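Ribosome biogenesis GTPase A (Thermotoga maritima, PDB 3CNL) binds GTP as a circularly permuted GTPase and is probably required for a late step of 50S ribosomal subunit assembly. Local coordinates at residues L21-V26 with L99-I104. Sequence-based numbering, arbitrary orientation.
Sequences LVNTVV and LARVLI
With chi1 at 63°, CG of Asn23 sits between the backbone N and the carbonyl carbon, and the amide it carries reaches the backbone of Leu99 and Arg101. Its OD1 takes the N-H of Arg101 over 2.9 Å in a nearly straight bond, and its ND2 gives a hydrogen to Leu99 O, which lies almost exactly in the amide plane, also at 2.9 Å. Thr24 OG1, set beside its own backbone N, donates to the same OD1 from the opposite face of the amide, 2.7 Å away. Arg101 O in turn accepts from both Asn23 N and Thr24 N. A leucine in place of Asn23 would probably leave Arg101 N and Leu99 O without these mates and set the Thr24 hydroxyl free to turn. Beyond Asn23 the two segments run as neighbouring parallel strands in the middle of the G-domain sheet, strand 101-106 leading into the P-loop that holds the nucleotide. Leu103 pairs with the residues on either side of Val25, its N donating to Thr24 O and its O accepting from Val26 N, the latter over 2.9 Å. On the face carrying Thr24, Val26, Val102 and Ile104, the CG2 methyl of Val26 meets CG1 of Val102 at 3.6 Å, while CD1 of Ile104 folds back alongside Val26 to lie 3.5 Å from its CB; Phe96 packs against Val26 and Val102. On the opposite face, Val22, still in the loop before the strand, sets both methyls against CB of Leu103, CG1 at 3.9 Å. At the guanidinium edge of Arg101, in plane, a water accepts from NH2 and donates to Leu21 O; Trp139 makes a cation-pi contact with this arginine.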
ATOM      1  N   LEU A  21     -18.498  -6.863  12.949  1.00 36.00           N
ATOM      2  CA  LEU A  21     -18.302  -6.089  14.176  1.00 34.64           C
ATOM      3  C   LEU A  21     -18.392  -4.577  13.968  1.00 33.32           C
ATOM      4  O   LEU A  21     -18.474  -3.810  14.940  1.00 32.20           O
ATOM      5  CB  LEU A  21     -16.941  -6.426  14.813  1.00 35.10           C
ATOM      6  CG  LEU A  21     -16.633  -7.837  15.320  1.00 36.14           C
ATOM      7  CD1 LEU A  21     -15.257  -7.838  15.985  1.00 37.70           C
ATOM      8  CD2 LEU A  21     -17.687  -8.341  16.309  1.00 38.16           C
ATOM      9  N   VAL A  22     -18.372  -4.143  12.707  1.00 32.06           N
ATOM     10  CA  VAL A  22     -18.145  -2.724  12.409  1.00 30.75           C
ATOM     11  C   VAL A  22     -19.185  -2.128  11.506  1.00 29.78           C
ATOM     12  O   VAL A  22     -19.927  -2.842  10.852  1.00 30.30           O
ATOM     13  CB  VAL A  22     -16.739  -2.481  11.788  1.00 30.90           C
ATOM     14  CG1 VAL A  22     -15.654  -3.031  12.706  1.00 30.35           C
ATOM     15  CG2 VAL A  22     -16.634  -3.089  10.376  1.00 29.77           C
ATOM     16  N   ASN A  23     -19.218  -0.803  11.465  1.00 28.88           N
ATOM     17  CA  ASN A  23     -20.116  -0.071  10.588  1.00 28.13           C
ATOM     18  C   ASN A  23     -19.353   0.879   9.662  1.00 27.56           C
ATOM     19  O   ASN A  23     -19.948   1.503   8.790  1.00 27.54           O
ATOM     20  CB  ASN A  23     -21.200   0.677  11.404  1.00 28.18           C
ATOM     21  CG  ASN A  23     -20.631   1.740  12.349  1.00 27.82           C
ATOM     22  OD1 ASN A  23     -19.562   2.311  12.114  1.00 25.70           O
ATOM     23  ND2 ASN A  23     -21.368   2.020  13.425  1.00 25.97           N
ATOM     24  N   THR A  24     -18.036   0.965   9.873  1.00 26.72           N
ATOM     25  CA  THR A  24     -17.142   1.831   9.118  1.00 26.10           C
ATOM     26  C   THR A  24     -15.841   1.075   8.776  1.00 25.79           C
ATOM     27  O   THR A  24     -15.349   0.276   9.577  1.00 25.22           O
ATOM     28  CB  THR A  24     -16.832   3.114   9.944  1.00 26.28           C
ATOM     29  OG1 THR A  24     -18.068   3.740  10.317  1.00 25.85           O
ATOM     30  CG2 THR A  24     -15.943   4.127   9.174  1.00 25.51           C
ATOM     31  N   VAL A  25     -15.301   1.360   7.588  1.00 25.37           N
ATOM     32  CA  VAL A  25     -14.087   0.749   7.041  1.00 24.65           C
ATOM     33  C   VAL A  25     -13.154   1.844   6.510  1.00 24.58           C
ATOM     34  O   VAL A  25     -13.560   2.658   5.666  1.00 23.01           O
ATOM     35  CB  VAL A  25     -14.430  -0.195   5.829  1.00 24.80           C
ATOM     36  CG1 VAL A  25     -13.162  -0.676   5.118  1.00 24.87           C
ATOM     37  CG2 VAL A  25     -15.232  -1.397   6.300  1.00 24.00           C
ATOM     38  N   VAL A  26     -11.916   1.844   7.017  1.00 23.95           N
ATOM     39  CA  VAL A  26     -10.829   2.660   6.470  1.00 23.79           C
ATOM     40  C   VAL A  26      -9.942   1.740   5.623  1.00 23.53           C
ATOM     41  O   VAL A  26      -9.251   0.836   6.137  1.00 22.58           O
ATOM     42  CB  VAL A  26     -10.015   3.357   7.584  1.00 23.88           C
ATOM     43  CG1 VAL A  26      -8.839   4.159   6.987  1.00 24.17           C
ATOM     44  CG2 VAL A  26     -10.920   4.277   8.423  1.00 23.19           C
ATOM     45  N   LEU A  99     -21.301   7.427  16.076  1.00 30.47           N
ATOM     46  CA  LEU A  99     -21.607   6.008  16.231  1.00 29.90           C
ATOM     47  C   LEU A  99     -20.589   5.073  15.578  1.00 28.83           C
ATOM     48  O   LEU A  99     -20.811   3.866  15.551  1.00 27.46           O
ATOM     49  CB  LEU A  99     -23.001   5.702  15.647  1.00 30.20           C
ATOM     50  CG  LEU A  99     -24.176   6.413  16.288  1.00 31.84           C
ATOM     51  CD1 LEU A  99     -25.424   5.705  15.803  1.00 33.00           C
ATOM     52  CD2 LEU A  99     -24.046   6.378  17.843  1.00 33.03           C
ATOM     53  N   ALA A 100     -19.479   5.621  15.057  1.00 28.46           N
ATOM     54  CA  ALA A 100     -18.544   4.827  14.245  1.00 27.44           C
ATOM     55  C   ALA A 100     -17.897   3.711  15.050  1.00 27.19           C
ATOM     56  O   ALA A 100     -17.500   3.893  16.207  1.00 26.78           O
ATOM     57  CB  ALA A 100     -17.456   5.717  13.598  1.00 27.16           C
ATOM     58  N   ARG A 101     -17.837   2.544  14.424  1.00 26.86           N
ATOM     59  CA  ARG A 101     -17.042   1.423  14.899  1.00 26.80           C
ATOM     60  C   ARG A 101     -16.238   1.010  13.679  1.00 25.88           C
ATOM     61  O   ARG A 101     -16.797   0.621  12.673  1.00 25.35           O
ATOM     62  CB  ARG A 101     -17.933   0.288  15.369  1.00 27.11           C
ATOM     63  CG  ARG A 101     -18.906   0.710  16.438  1.00 30.02           C
ATOM     64  CD  ARG A 101     -20.078  -0.256  16.494  1.00 35.31           C
ATOM     65  NE  ARG A 101     -19.833  -1.284  17.494  1.00 39.07           N
ATOM     66  CZ  ARG A 101     -19.893  -1.069  18.808  1.00 42.29           C
ATOM     67  NH1 ARG A 101     -20.195   0.149  19.306  1.00 43.60           N
ATOM     68  NH2 ARG A 101     -19.647  -2.074  19.630  1.00 42.95           N
ATOM     69  N   VAL A 102     -14.922   1.136  13.774  1.00 25.17           N
ATOM     70  CA  VAL A 102     -14.089   1.171  12.583  1.00 24.55           C
ATOM     71  C   VAL A 102     -13.186  -0.064  12.455  1.00 23.69           C
ATOM     72  O   VAL A 102     -12.568  -0.493  13.427  1.00 23.47           O
ATOM     73  CB  VAL A 102     -13.248   2.492  12.560  1.00 24.39           C
ATOM     74  CG1 VAL A 102     -12.384   2.594  11.310  1.00 24.08           C
ATOM     75  CG2 VAL A 102     -14.163   3.734  12.691  1.00 24.24           C
ATOM     76  N   LEU A 103     -13.135  -0.624  11.249  1.00 23.54           N
ATOM     77  CA  LEU A 103     -12.097  -1.590  10.877  1.00 23.08           C
ATOM     78  C   LEU A 103     -11.119  -0.918   9.918  1.00 23.28           C
ATOM     79  O   LEU A 103     -11.506  -0.320   8.908  1.00 22.03           O
ATOM     80  CB  LEU A 103     -12.691  -2.847  10.221  1.00 23.17           C
ATOM     81  CG  LEU A 103     -11.713  -3.873   9.603  1.00 23.22           C
ATOM     82  CD1 LEU A 103     -10.921  -4.661  10.649  1.00 24.14           C
ATOM     83  CD2 LEU A 103     -12.407  -4.855   8.648  1.00 22.42           C
ATOM     84  N   ILE A 104      -9.843  -1.012  10.257  1.00 24.01           N
ATOM     85  CA  ILE A 104      -8.769  -0.642   9.342  1.00 24.30           C
ATOM     86  C   ILE A 104      -8.449  -1.873   8.479  1.00 24.37           C
ATOM     87  O   ILE A 104      -8.149  -2.938   9.022  1.00 24.69           O
ATOM     88  CB  ILE A 104      -7.497  -0.232  10.141  1.00 24.35           C
ATOM     89  CG1 ILE A 104      -7.786   0.920  11.109  1.00 25.66           C
ATOM     90  CG2 ILE A 104      -6.309   0.126   9.200  1.00 25.16           C
ATOM     91  CD1 ILE A 104      -8.455   2.143  10.478  1.00 24.08           C
TER
HETATM   92  O   HOH W   1     -19.142  -3.881  17.743  1.00 42.30           O